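Local coordinates for protein DNA ligase (Archaeoglobus fulgidus, PDB 3GDE) that catalyses the ATP-dependent sealing of nicks in double-stranded DNA, probably during replication, recombination and repair, at residues F313-L317 / R529-D533; T427-V431 / K534-D540; V432-G438 / G492-F497; R466-F471 / F524-V528. One frame throughout, in Å; residues are numbered along the deposited sequence.

Contact 1: F313-L317 / R529-D533; sequences FQHVL and RLRDD. With PO4 (phosphate ion), chain D.
Two arginines, R529 and R531, reach from the end of the last OB-domain strand to F313, Q314 and L317 at the start of helix 313-321, in the adenylation domain, making a surface interdomain contact with no direct hydrogen bond. R529 lays its guanidinium flat against the side chain of Q314: the amide and guanidinium planes differ by only 15°, and Q314 CB sits over the middle of the group. With R529 NH2 and Q314 NE2 3.4 Å apart, both donors, this is stacking and not bonding. The same NH2 of R529 approaches F313 CE2 at 3.3 Å. Bends at chi2 and chi3, both -67°, fold R531 back until one guanidinium face lies against L317 CD1, 3.6 Å from R531 NE, while R531 NH1 comes up to the edge of the F313 ring. The R531 guanidinium is held by two anions. In a side-on salt bridge R531 NE donates to D533 OD1 (2.8 Å) and R531 NH2 to D533 OD2 (2.7 Å), each on the syn lone pair of the oxygen and nearly in the guanidinium plane; a phosphate ion, probably from the crystallisation liquor, accepts from R531 NH1 on O3 (2.8 Å) and from R531 NH2 on O1 (2.9 Å). E504 of strand 502-506 forms salt bridges with both arginines and touches F313, while the helix rests on strands 256-262 and 296-306 through V316.

Contact 2: T427-V431 / K534-D540; sequences TLDLV and KDVDEAD. With PO4 (phosphate ion), chain D.
Charge comes first: D429 and K534 form a salt bridge, K534 NZ standing 2.9 Å from D429 OD1 and meeting it from above the carboxylate plane. The lysine chain is extended beyond CG, which carries its ammonium across the aspartate to a phosphate ion, where NZ also donates to O4 (3.0 Å). One positive group is thus shared between two anions, and it probably helps to keep D429 ionised in a buried setting.

Hydrogen bonds to the main chain of D429 form the second group. D429 N points almost straight (176°) at D540 OD2, 2.8 Å away, on the anti lone pair of that oxygen, and D540 N returns a bond of 2.9 Å to D429 O. The two bonds tie D540 to the main chain of one strand residue, while R544 holds its other oxygen, OD1.

Apolar contacts complete the set. V431 CG2 faces both A539 CB, at 3.6 Å, and V536 CB, at 3.8 Å; L428 CD2 covers D540 CB.

The result is the chain that follows strand 526-530, turning through a short 3-10 segment at 536-538, fastened to the OB fold's first strand, 428-437, before helix 542-550 begins, not far from the predicted ATP-binding R414.

Contact 3: V432-G438 / G492-F497; sequences VVGGEWG and GKKVEF
F497 and G434 meet because the phenylalanine holds CG anti to its carbonyl carbon (chi1 -53°), which swings the ring under the main chain of the facing strand; W437, with a like first torsion (-70°), brings its indole across V495 on the same face, the two side chains at about a right angle. With no side chain at G435, whose position points to the ring side of the sheet, the F497 ring lies directly against peptide: its CE1 comes to 3.1 Å from G434 O, which sits at the ring edge. V432 CG1 runs alongside that ring, and V495 CG1 approaches W437 NE1 at 3.4 Å. At the far end K493 curls back, and its CE packs 3.5 Å from W437 CB.

The backbones run antiparallel. G435 and V495 are a hydrogen-bonded pair, N of G435 to O of V495 at 3.0 Å and N of V495 to O of G435 at 3.1 Å, between the non-hydrogen-bonded pairs G434-E496 and E436-K494. F497 N to V433 O, 3.0 Å long and 178° at the hydrogen, closes one end; W437 N to K493 O, 3.1 Å, closes the other. E436, K494 and E496 lie on the opposite face.

Joining the first OB strand to 494-497, the contact has two characters: a charged, largely exposed face, and an aromatic one turned inward, where F497 stacks on F483 of helix 473-483. Backbone bonding sets the register, while hydrophobic burial accounts for the inner side.

Contact 4: R466-F471 / F524-V528; sequences RVATGF and FPRFV
P525 O is gripped by two waters, each donating to it at 2.8 Å, and both waters also hydrogen-bond to T469 OG1, so the threonine and the proline carbonyl are joined by a double water bridge. One of these waters accepts from A468 N as well. Next along the chain comes the single direct backbone bond: F527 N donates to T469 O across 2.9 Å, nearly straight at 170°. R526 folds its guanidinium over T469, one face towards the threonine's CB and OG1.

As in other OB folds, the barrel probably closes here, its third strand (461-467) coming against its last (526-530), with helix 473-483 following the third. The join is a single backbone bond plus waters and side chains, since 468-471 has already left strand geometry.

Behind this edge the rings take over. F527 has CG anti to the backbone N (chi1 178°), which sends its ring beneath F471 in an offset stack, centroids 4.3 Å apart and planes 18° from parallel. The packing is tight: F471 CE1 stands 3.2 Å from F527 CG, over the F527 face, while F527 CB sits 3.7 Å from the F471 centroid in a CH-pi contact. G470 O lies at the F527 ring edge. V467 CG2 fills in against F527 N and P525 O, and P525 CG presses on R466 O. Beyond the pair, F503 meets F527 edge-to-face, and L476 and L479 of helix 473-483 touch F471.

Overall arrangement
Contacts 2, 3 and 4 all belong to the C-terminal OB domain, and contact 1 joins that domain to the adenylation domain. Strand 428-437 carries contact 2 and then contact 3, whose centres are about 19 Å apart; strand 526-530 carries contact 4 and then contact 1, about 17 Å apart. Contacts 1 and 2 interlock along the sequence, as do 3 and 4, and each pair touches through a long, weak ion pair, R531 with D429 and R466 with E436. The first pair, 12 Å between centres, also shares a phosphate ion. Strand 526-530 thus runs from the barrel's edge to the interdomain contact, which is consistent with the closed conformation of this ligase.

Contact 1: F313-L317 / R529-D533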
loop_
_atom_site.group_PDB
_atom_site.type_symbol
_atom_site.label_atom_id
_atom_site.label_comp_id
_atom_site.label_asym_id
_atom_site.label_seq_id
_atom_site.Cartn_x
_atom_site.Cartn_y
_atom_site.Cartn_z
ATOM N N PHE A 313 3.602 -11.243 15.674
ATOM C CA PHE A 313 2.836 -10.156 15.043
ATOM C C PHE A 313 1.712 -10.595 14.101
ATOM O O PHE A 313 0.742 -9.863 13.927
ATOM C CB PHE A 313 3.770 -9.168 14.327
ATOM C CG PHE A 313 4.238 -9.637 12.987
ATOM C CD1 PHE A 313 3.637 -9.163 11.826
ATOM C CD2 PHE A 313 5.274 -10.561 12.881
ATOM C CE1 PHE A 313 4.059 -9.600 10.576
ATOM C CE2 PHE A 313 5.705 -11.006 11.634
ATOM C CZ PHE A 313 5.098 -10.521 10.480
ATOM N N GLN A 314 1.845 -11.767 13.485
ATOM C CA GLN A 314 0.828 -12.234 12.537
ATOM C C GLN A 314 -0.498 -12.552 13.239
ATOM O O GLN A 314 -1.537 -12.653 12.594
ATOM C CB GLN A 314 1.323 -13.420 11.691
ATOM C CG GLN A 314 1.411 -14.776 12.423
ATOM C CD GLN A 314 2.742 -15.012 13.128
ATOM O OE1 GLN A 314 2.985 -16.102 13.630
ATOM N NE2 GLN A 314 3.610 -14.003 13.161
ATOM N N HIS A 315 -0.442 -12.689 14.563
ATOM C CA HIS A 315 -1.638 -12.770 15.392
ATOM C C HIS A 315 -2.395 -11.440 15.404
ATOM O O HIS A 315 -3.623 -11.430 15.316
ATOM C CB HIS A 315 -1.285 -13.215 16.817
ATOM C CG HIS A 315 -0.931 -14.665 16.928
ATOM N ND1 HIS A 315 -1.362 -15.458 17.969
ATOM C CD2 HIS A 315 -0.187 -15.468 16.129
ATOM C CE1 HIS A 315 -0.896 -16.686 17.808
ATOM N NE2 HIS A 315 -0.180 -16.718 16.700
ATOM N N VAL A 316 -1.670 -10.325 15.513
ATOM C CA VAL A 316 -2.288 -9.000 15.369
ATOM C C VAL A 316 -2.889 -8.850 13.960
ATOM O O VAL A 316 -3.977 -8.295 13.801
ATOM C CB VAL A 316 -1.303 -7.829 15.650
ATOM C CG1 VAL A 316 -2.024 -6.493 15.539
ATOM C CG2 VAL A 316 -0.651 -7.959 17.030
ATOM N N LEU A 317 -2.184 -9.364 12.951
ATOM C CA LEU A 317 -2.664 -9.296 11.575
ATOM C C LEU A 317 -3.991 -10.035 11.393
ATOM O O LEU A 317 -4.852 -9.563 10.658
ATOM C CB LEU A 317 -1.602 -9.794 10.573
ATOM C CG LEU A 317 -0.297 -8.991 10.437
ATOM C CD1 LEU A 317 0.627 -9.632 9.399
ATOM C CD2 LEU A 317 -0.536 -7.494 10.119
ATOM N N ARG A 529 4.631 -16.167 4.702
ATOM C CA ARG A 529 3.172 -16.129 4.579
ATOM C C ARG A 529 2.684 -15.182 3.480
ATOM O O ARG A 529 3.416 -14.291 3.027
ATOM C CB ARG A 529 2.527 -15.720 5.904
ATOM C CG ARG A 529 2.864 -14.313 6.357
ATOM C CD ARG A 529 2.398 -14.113 7.787
ATOM N NE ARG A 529 3.515 -13.665 8.609
ATOM C CZ ARG A 529 4.213 -14.435 9.443
ATOM N NH1 ARG A 529 3.917 -15.713 9.629
ATOM N NH2 ARG A 529 5.211 -13.901 10.111
ATOM N N LEU A 530 1.424 -15.371 3.086
ATOM C CA LEU A 530 0.727 -14.447 2.207
ATOM C C LEU A 530 0.403 -13.176 2.989
ATOM O O LEU A 530 -0.105 -13.253 4.095
ATOM C CB LEU A 530 -0.575 -15.094 1.696
ATOM C CG LEU A 530 -1.579 -14.306 0.840
ATOM C CD1 LEU A 530 -1.061 -14.042 -0.586
ATOM C CD2 LEU A 530 -2.891 -15.067 0.785
ATOM N N ARG A 531 0.687 -12.010 2.417
ATOM C CA ARG A 531 0.338 -10.761 3.092
ATOM C C ARG A 531 -0.883 -10.080 2.464
ATOM O O ARG A 531 -0.768 -9.268 1.550
ATOM C CB ARG A 531 1.549 -9.824 3.206
ATOM C CG ARG A 531 2.702 -10.415 4.035
ATOM C CD ARG A 531 2.333 -10.583 5.527
ATOM N NE ARG A 531 2.139 -9.288 6.175
ATOM C CZ ARG A 531 3.097 -8.585 6.780
ATOM N NH1 ARG A 531 4.337 -9.063 6.871
ATOM N NH2 ARG A 531 2.798 -7.411 7.318
ATOM N N ASP A 532 -2.059 -10.436 2.971
ATOM C CA ASP A 532 -3.310 -9.798 2.545
ATOM C C ASP A 532 -3.389 -8.338 2.981
ATOM O O ASP A 532 -4.074 -7.541 2.346
ATOM C CB ASP A 532 -4.526 -10.563 3.079
ATOM C CG ASP A 532 -4.801 -11.835 2.296
ATOM O OD1 ASP A 532 -4.522 -11.856 1.071
ATOM O OD2 ASP A 532 -5.313 -12.807 2.908
ATOM N N ASP A 533 -2.681 -8.002 4.059
ATOM C CA ASP A 533 -2.617 -6.625 4.556
ATOM C C ASP A 533 -1.842 -5.681 3.614
ATOM O O ASP A 533 -1.733 -4.477 3.884
ATOM C CB ASP A 533 -2.014 -6.595 5.975
ATOM C CG ASP A 533 -0.612 -7.200 6.040
ATOM O OD1 ASP A 533 -0.431 -8.346 5.568
ATOM O OD2 ASP A 533 0.313 -6.531 6.575
HETATM P P PO4 D . 6.224 -5.951 8.048
HETATM O O1 PO4 D . 4.824 -5.864 8.608
HETATM O O2 PO4 D . 7.221 -5.653 9.146
HETATM O O3 PO4 D . 6.478 -7.353 7.535
HETATM O O4 PO4 D . 6.377 -4.943 6.929
#

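Contact 2: T427-V431 / K534-D540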
loop_
_atom_site.group_PDB
_atom_site.type_symbol
_atom_site.label_atom_id
_atom_site.label_comp_id
_atom_site.label_asym_id
_atom_site.label_seq_id
_atom_site.Cartn_x
_atom_site.Cartn_y
_atom_site.Cartn_z
ATOM N N THR A 427 12.693 -9.622 6.640
ATOM C CA THR A 427 11.982 -10.302 5.570
ATOM C C THR A 427 11.564 -9.231 4.581
ATOM O O THR A 427 11.630 -8.030 4.885
ATOM C CB THR A 427 10.763 -11.120 6.048
ATOM O OG1 THR A 427 9.805 -10.266 6.697
ATOM C CG2 THR A 427 11.194 -12.244 6.980
ATOM N N LEU A 428 11.169 -9.659 3.387
ATOM C CA LEU A 428 10.726 -8.734 2.353
ATOM C C LEU A 428 9.323 -9.075 1.948
ATOM O O LEU A 428 8.918 -10.235 1.995
ATOM C CB LEU A 428 11.640 -8.807 1.128
ATOM C CG LEU A 428 13.032 -8.192 1.278
ATOM C CD1 LEU A 428 13.961 -8.762 0.210
ATOM C CD2 LEU A 428 12.962 -6.664 1.231
ATOM N N ASP A 429 8.562 -8.067 1.558
ATOM C CA ASP A 429 7.302 -8.358 0.938
ATOM C C ASP A 429 7.334 -8.004 -0.547
ATOM O O ASP A 429 7.662 -6.878 -0.935
ATOM C CB ASP A 429 6.156 -7.760 1.734
ATOM C CG ASP A 429 5.637 -8.733 2.811
ATOM O OD1 ASP A 429 6.015 -8.626 4.011
ATOM O OD2 ASP A 429 4.858 -9.639 2.424
ATOM N N LEU A 430 7.069 -9.026 -1.359
ATOM C CA LEU A 430 7.316 -8.983 -2.783
ATOM C C LEU A 430 6.068 -9.421 -3.542
ATOM O O LEU A 430 5.316 -10.272 -3.081
ATOM C CB LEU A 430 8.535 -9.862 -3.146
ATOM C CG LEU A 430 9.872 -9.511 -2.461
ATOM C CD1 LEU A 430 10.897 -10.653 -2.557
ATOM C CD2 LEU A 430 10.472 -8.185 -2.985
ATOM N N VAL A 431 5.845 -8.813 -4.700
ATOM C CA VAL A 431 4.671 -9.124 -5.516
ATOM C C VAL A 431 4.879 -10.464 -6.224
ATOM O O VAL A 431 5.962 -10.741 -6.723
ATOM C CB VAL A 431 4.382 -8.001 -6.571
ATOM C CG1 VAL A 431 3.065 -8.287 -7.334
ATOM C CG2 VAL A 431 4.312 -6.647 -5.895
ATOM N N LYS A 534 -1.309 -6.233 2.521
ATOM C CA LYS A 534 -0.433 -5.491 1.615
ATOM C C LYS A 534 -0.880 -5.564 0.150
ATOM O O LYS A 534 -0.973 -6.656 -0.427
ATOM C CB LYS A 534 1.023 -5.972 1.740
ATOM C CG LYS A 534 1.633 -5.786 3.106
ATOM C CD LYS A 534 3.120 -5.963 3.060
ATOM C CE LYS A 534 3.765 -5.606 4.386
ATOM N NZ LYS A 534 5.233 -5.899 4.375
ATOM N N ASP A 535 -1.151 -4.395 -0.434
ATOM C CA ASP A 535 -1.392 -4.256 -1.876
ATOM C C ASP A 535 -0.051 -4.219 -2.615
ATOM O O ASP A 535 0.991 -4.041 -1.982
ATOM C CB ASP A 535 -2.154 -2.956 -2.164
ATOM C CG ASP A 535 -3.616 -3.028 -1.791
ATOM O OD1 ASP A 535 -4.206 -4.135 -1.811
ATOM O OD2 ASP A 535 -4.192 -1.957 -1.497
ATOM N N VAL A 536 -0.071 -4.347 -3.941
ATOM C CA VAL A 536 1.182 -4.354 -4.721
ATOM C C VAL A 536 1.977 -3.060 -4.577
ATOM O O VAL A 536 3.201 -3.081 -4.657
ATOM C CB VAL A 536 1.025 -4.735 -6.243
ATOM C CG1 VAL A 536 -0.277 -5.421 -6.516
ATOM C CG2 VAL A 536 1.204 -3.520 -7.169
ATOM N N ASP A 537 1.305 -1.938 -4.337
ATOM C CA ASP A 537 2.064 -0.706 -4.118
ATOM C C ASP A 537 2.567 -0.539 -2.676
ATOM O O ASP A 537 3.173 0.476 -2.348
ATOM C CB ASP A 537 1.353 0.536 -4.680
ATOM C CG ASP A 537 0.090 0.885 -3.935
ATOM O OD1 ASP A 537 0.163 1.051 -2.691
ATOM O OD2 ASP A 537 -0.971 1.025 -4.603
ATOM N N GLU A 538 2.351 -1.550 -1.834
ATOM C CA GLU A 538 3.016 -1.598 -0.525
ATOM C C GLU A 538 4.129 -2.659 -0.448
ATOM O O GLU A 538 4.660 -2.924 0.628
ATOM C CB GLU A 538 2.018 -1.747 0.631
ATOM C CG GLU A 538 1.164 -0.510 0.899
ATOM C CD GLU A 538 1.979 0.772 1.185
ATOM O OE1 GLU A 538 1.450 1.871 0.907
ATOM O OE2 GLU A 538 3.138 0.701 1.679
ATOM N N ALA A 539 4.488 -3.238 -1.594
ATOM C CA ALA A 539 5.611 -4.157 -1.668
ATOM C C ALA A 539 6.886 -3.363 -1.478
ATOM O O ALA A 539 6.932 -2.168 -1.776
ATOM C CB ALA A 539 5.634 -4.882 -2.996
ATOM N N ASP A 540 7.920 -4.024 -0.982
ATOM C CA ASP A 540 9.194 -3.359 -0.773
ATOM C C ASP A 540 9.787 -2.854 -2.080
ATOM O O ASP A 540 9.629 -3.475 -3.131
ATOM C CB ASP A 540 10.156 -4.259 -0.003
ATOM C CG ASP A 540 9.809 -4.330 1.474
ATOM O OD1 ASP A 540 10.042 -3.320 2.187
ATOM O OD2 ASP A 540 9.290 -5.376 1.914
HETATM P P PO4 D . 6.224 -5.951 8.048
HETATM O O1 PO4 D . 4.824 -5.864 8.608
HETATM O O2 PO4 D . 7.221 -5.653 9.146
HETATM O O3 PO4 D . 6.478 -7.353 7.535
HETATM O O4 PO4 D . 6.377 -4.943 6.929
#

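Contact 3: V432-G438 / G492-F497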
loop_
_atom_site.group_PDB
_atom_site.type_symbol
_atom_site.label_atom_id
_atom_site.label_comp_id
_atom_site.label_asym_id
_atom_site.label_seq_id
_atom_site.Cartn_x
_atom_site.Cartn_y
_atom_site.Cartn_z
ATOM N N VAL A 432 3.835 -11.284 -6.258
ATOM C CA VAL A 432 3.855 -12.510 -7.049
ATOM C C VAL A 432 3.469 -12.199 -8.496
ATOM O O VAL A 432 2.293 -11.974 -8.814
ATOM C CB VAL A 432 2.920 -13.575 -6.473
ATOM C CG1 VAL A 432 3.141 -14.919 -7.196
ATOM C CG2 VAL A 432 3.146 -13.712 -4.999
ATOM N N VAL A 433 4.472 -12.164 -9.360
ATOM C CA VAL A 433 4.273 -11.798 -10.766
ATOM C C VAL A 433 4.177 -13.011 -11.703
ATOM O O VAL A 433 3.781 -12.883 -12.867
ATOM C CB VAL A 433 5.354 -10.794 -11.254
ATOM C CG1 VAL A 433 5.223 -9.471 -10.498
ATOM C CG2 VAL A 433 6.778 -11.375 -11.119
ATOM N N GLY A 434 4.538 -14.186 -11.197
ATOM C CA GLY A 434 4.527 -15.400 -12.013
ATOM C C GLY A 434 4.624 -16.685 -11.217
ATOM O O GLY A 434 4.626 -16.671 -9.983
ATOM N N GLY A 435 4.713 -17.803 -11.927
ATOM C CA GLY A 435 4.721 -19.101 -11.285
ATOM C C GLY A 435 5.029 -20.265 -12.206
ATOM O O GLY A 435 5.270 -20.090 -13.399
ATOM N N GLU A 436 5.040 -21.459 -11.623
ATOM C CA GLU A 436 5.242 -22.694 -12.352
ATOM C C GLU A 436 4.292 -23.742 -11.801
ATOM O O GLU A 436 4.116 -23.869 -10.586
ATOM C CB GLU A 436 6.687 -23.185 -12.243
ATOM C CG GLU A 436 7.708 -22.370 -13.041
ATOM C CD GLU A 436 9.148 -22.866 -12.865
ATOM O OE1 GLU A 436 9.589 -23.120 -11.711
ATOM O OE2 GLU A 436 9.855 -22.998 -13.894
ATOM N N TRP A 437 3.660 -24.474 -12.713
ATOM C CA TRP A 437 2.852 -25.626 -12.346
ATOM C C TRP A 437 3.750 -26.743 -11.848
ATOM O O TRP A 437 4.860 -26.936 -12.360
ATOM C CB TRP A 437 2.016 -26.090 -13.539
ATOM C CG TRP A 437 0.920 -25.131 -13.873
ATOM C CD1 TRP A 437 0.870 -24.278 -14.934
ATOM C CD2 TRP A 437 -0.274 -24.904 -13.112
ATOM N NE1 TRP A 437 -0.286 -23.533 -14.889
ATOM C CE2 TRP A 437 -1.008 -23.898 -13.780
ATOM C CE3 TRP A 437 -0.797 -25.457 -11.933
ATOM C CZ2 TRP A 437 -2.249 -23.438 -13.316
ATOM C CZ3 TRP A 437 -2.024 -25.001 -11.467
ATOM C CH2 TRP A 437 -2.738 -23.997 -12.159
ATOM N N GLY A 438 3.276 -27.453 -10.828
ATOM C CA GLY A 438 3.939 -28.669 -10.349
ATOM C C GLY A 438 3.883 -29.795 -11.374
ATOM O O GLY A 438 3.400 -29.615 -12.502
ATOM N N GLY A 492 3.464 -23.342 -21.233
ATOM C CA GLY A 492 3.756 -24.659 -20.682
ATOM C C GLY A 492 3.595 -24.746 -19.179
ATOM O O GLY A 492 2.477 -24.834 -18.664
ATOM N N LYS A 493 4.720 -24.734 -18.475
ATOM C CA LYS A 493 4.710 -24.747 -17.018
ATOM C C LYS A 493 4.712 -23.320 -16.472
ATOM O O LYS A 493 4.134 -23.063 -15.419
ATOM C CB LYS A 493 5.903 -25.545 -16.469
ATOM C CG LYS A 493 5.953 -27.026 -16.902
ATOM C CD LYS A 493 5.233 -27.974 -15.920
ATOM C CE LYS A 493 3.703 -27.907 -16.028
ATOM N NZ LYS A 493 3.180 -28.166 -17.405
ATOM N N LYS A 494 5.370 -22.413 -17.201
ATOM C CA LYS A 494 5.446 -20.985 -16.876
ATOM C C LYS A 494 4.108 -20.254 -17.031
ATOM O O LYS A 494 3.502 -20.271 -18.116
ATOM C CB LYS A 494 6.448 -20.298 -17.806
ATOM C CG LYS A 494 7.827 -20.048 -17.245
ATOM C CD LYS A 494 8.730 -19.502 -18.353
ATOM C CE LYS A 494 9.932 -18.738 -17.803
ATOM N NZ LYS A 494 10.981 -18.519 -18.853
ATOM N N VAL A 495 3.661 -19.612 -15.951
ATOM C CA VAL A 495 2.531 -18.682 -16.014
ATOM C C VAL A 495 2.932 -17.288 -15.509
ATOM O O VAL A 495 3.857 -17.146 -14.698
ATOM C CB VAL A 495 1.233 -19.189 -15.274
ATOM C CG1 VAL A 495 0.665 -20.434 -15.931
ATOM C CG2 VAL A 495 1.462 -19.424 -13.789
ATOM N N GLU A 496 2.247 -16.271 -16.021
ATOM C CA GLU A 496 2.376 -14.916 -15.513
ATOM C C GLU A 496 1.036 -14.489 -14.925
ATOM O O GLU A 496 -0.019 -14.910 -15.405
ATOM C CB GLU A 496 2.861 -13.955 -16.607
ATOM C CG GLU A 496 4.273 -14.287 -17.133
ATOM C CD GLU A 496 4.716 -13.441 -18.335
ATOM O OE1 GLU A 496 5.832 -13.694 -18.862
ATOM O OE2 GLU A 496 3.962 -12.526 -18.758
ATOM N N PHE A 497 1.089 -13.683 -13.869
ATOM C CA PHE A 497 -0.110 -13.183 -13.201
ATOM C C PHE A 497 -0.276 -11.680 -13.331
ATOM O O PHE A 497 0.703 -10.944 -13.463
ATOM C CB PHE A 497 -0.085 -13.514 -11.701
ATOM C CG PHE A 497 0.149 -14.952 -11.404
ATOM C CD1 PHE A 497 1.311 -15.352 -10.766
ATOM C CD2 PHE A 497 -0.782 -15.914 -11.775
ATOM C CE1 PHE A 497 1.540 -16.689 -10.496
ATOM C CE2 PHE A 497 -0.555 -17.255 -11.512
ATOM C CZ PHE A 497 0.605 -17.644 -10.874
#

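Contact 4: R466-F471 / F524-V528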
loop_
_atom_site.group_PDB
_atom_site.type_symbol
_atom_site.label_atom_id
_atom_site.label_comp_id
_atom_site.label_asym_id
_atom_site.label_seq_id
_atom_site.Cartn_x
_atom_site.Cartn_y
_atom_site.Cartn_z
ATOM N N ARG A 466 12.866 -16.132 -7.069
ATOM C CA ARG A 466 11.882 -17.190 -7.217
ATOM C C ARG A 466 11.878 -18.078 -5.979
ATOM O O ARG A 466 12.935 -18.453 -5.484
ATOM C CB ARG A 466 12.200 -18.021 -8.454
ATOM C CG ARG A 466 11.076 -18.925 -8.844
ATOM C CD ARG A 466 11.452 -20.355 -8.663
ATOM N NE ARG A 466 12.071 -20.892 -9.868
ATOM C CZ ARG A 466 12.489 -22.147 -9.990
ATOM N NH1 ARG A 466 12.353 -22.994 -8.968
ATOM N NH2 ARG A 466 13.045 -22.555 -11.136
ATOM N N VAL A 467 10.684 -18.424 -5.504
ATOM C CA VAL A 467 10.523 -19.145 -4.243
ATOM C C VAL A 467 9.714 -20.433 -4.420
ATOM O O VAL A 467 8.714 -20.449 -5.135
ATOM C CB VAL A 467 9.925 -18.229 -3.115
ATOM C CG1 VAL A 467 8.504 -17.763 -3.441
ATOM C CG2 VAL A 467 9.975 -18.916 -1.757
ATOM N N ALA A 468 10.169 -21.502 -3.752
ATOM C CA ALA A 468 9.525 -22.817 -3.821
ATOM C C ALA A 468 9.472 -23.501 -2.454
ATOM O O ALA A 468 8.674 -24.420 -2.246
ATOM C CB ALA A 468 10.242 -23.699 -4.824
ATOM N N THR A 469 10.311 -23.049 -1.521
ATOM C CA THR A 469 10.334 -23.618 -0.171
ATOM C C THR A 469 9.508 -22.802 0.817
ATOM O O THR A 469 9.310 -21.607 0.637
ATOM C CB THR A 469 11.788 -23.799 0.378
ATOM O OG1 THR A 469 12.483 -22.540 0.370
ATOM C CG2 THR A 469 12.561 -24.780 -0.470
ATOM N N GLY A 470 9.034 -23.469 1.863
ATOM C CA GLY A 470 8.323 -22.824 2.950
ATOM C C GLY A 470 6.824 -23.010 2.865
ATOM O O GLY A 470 6.097 -22.499 3.720
ATOM N N PHE A 471 6.366 -23.744 1.846
ATOM C CA PHE A 471 4.928 -23.956 1.592
ATOM C C PHE A 471 4.435 -25.300 2.135
ATOM O O PHE A 471 5.088 -26.322 1.930
ATOM C CB PHE A 471 4.630 -23.935 0.084
ATOM C CG PHE A 471 4.984 -22.650 -0.605
ATOM C CD1 PHE A 471 4.118 -21.554 -0.563
ATOM C CD2 PHE A 471 6.160 -22.545 -1.338
ATOM C CE1 PHE A 471 4.437 -20.372 -1.215
ATOM C CE2 PHE A 471 6.487 -21.365 -1.986
ATOM C CZ PHE A 471 5.622 -20.269 -1.916
ATOM N N PHE A 524 18.487 -18.319 -1.519
ATOM C CA PHE A 524 17.649 -19.109 -0.594
ATOM C C PHE A 524 16.401 -18.386 -0.075
ATOM O O PHE A 524 16.191 -18.301 1.141
ATOM C CB PHE A 524 18.478 -19.733 0.552
ATOM C CG PHE A 524 19.673 -20.499 0.072
ATOM C CD1 PHE A 524 20.956 -20.029 0.312
ATOM C CD2 PHE A 524 19.517 -21.666 -0.660
ATOM C CE1 PHE A 524 22.073 -20.729 -0.157
ATOM C CE2 PHE A 524 20.625 -22.367 -1.131
ATOM C CZ PHE A 524 21.901 -21.895 -0.874
ATOM N N PRO A 525 15.544 -17.906 -1.002
ATOM C CA PRO A 525 14.286 -17.294 -0.593
ATOM C C PRO A 525 13.374 -18.363 0.011
ATOM O O PRO A 525 13.412 -19.524 -0.398
ATOM C CB PRO A 525 13.709 -16.762 -1.910
ATOM C CG PRO A 525 14.282 -17.647 -2.946
ATOM C CD PRO A 525 15.672 -17.957 -2.473
ATOM N N ARG A 526 12.576 -17.979 0.996
ATOM C CA ARG A 526 11.752 -18.948 1.697
ATOM C C ARG A 526 10.446 -18.277 2.054
ATOM O O ARG A 526 10.441 -17.187 2.615
ATOM C CB ARG A 526 12.480 -19.482 2.954
ATOM C CG ARG A 526 11.665 -20.451 3.824
ATOM C CD ARG A 526 12.529 -21.135 4.915
ATOM N NE ARG A 526 13.342 -22.212 4.347
ATOM C CZ ARG A 526 12.918 -23.459 4.164
ATOM N NH1 ARG A 526 11.685 -23.810 4.522
ATOM N NH2 ARG A 526 13.727 -24.360 3.612
ATOM N N PHE A 527 9.342 -18.942 1.727
ATOM C CA PHE A 527 8.010 -18.406 1.960
ATOM C C PHE A 527 7.696 -18.390 3.447
ATOM O O PHE A 527 7.842 -19.401 4.128
ATOM C CB PHE A 527 6.978 -19.229 1.182
ATOM C CG PHE A 527 5.535 -18.787 1.386
ATOM C CD1 PHE A 527 5.030 -17.654 0.733
ATOM C CD2 PHE A 527 4.675 -19.530 2.194
ATOM C CE1 PHE A 527 3.705 -17.258 0.916
ATOM C CE2 PHE A 527 3.339 -19.142 2.375
ATOM C CZ PHE A 527 2.854 -18.012 1.725
ATOM N N VAL A 528 7.284 -17.227 3.944
ATOM C CA VAL A 528 6.823 -17.081 5.318
ATOM C C VAL A 528 5.284 -17.126 5.369
ATOM O O VAL A 528 4.710 -18.020 5.992
ATOM C CB VAL A 528 7.383 -15.787 5.965
ATOM C CG1 VAL A 528 7.004 -15.705 7.438
ATOM C CG2 VAL A 528 8.915 -15.725 5.803
HETATM O O HOH W 1 12.626 -21.386 -2.275
HETATM O O HOH W 2 15.039 -21.635 0.549
HETATM O O HOH W 3 5.344 -20.879 5.555
#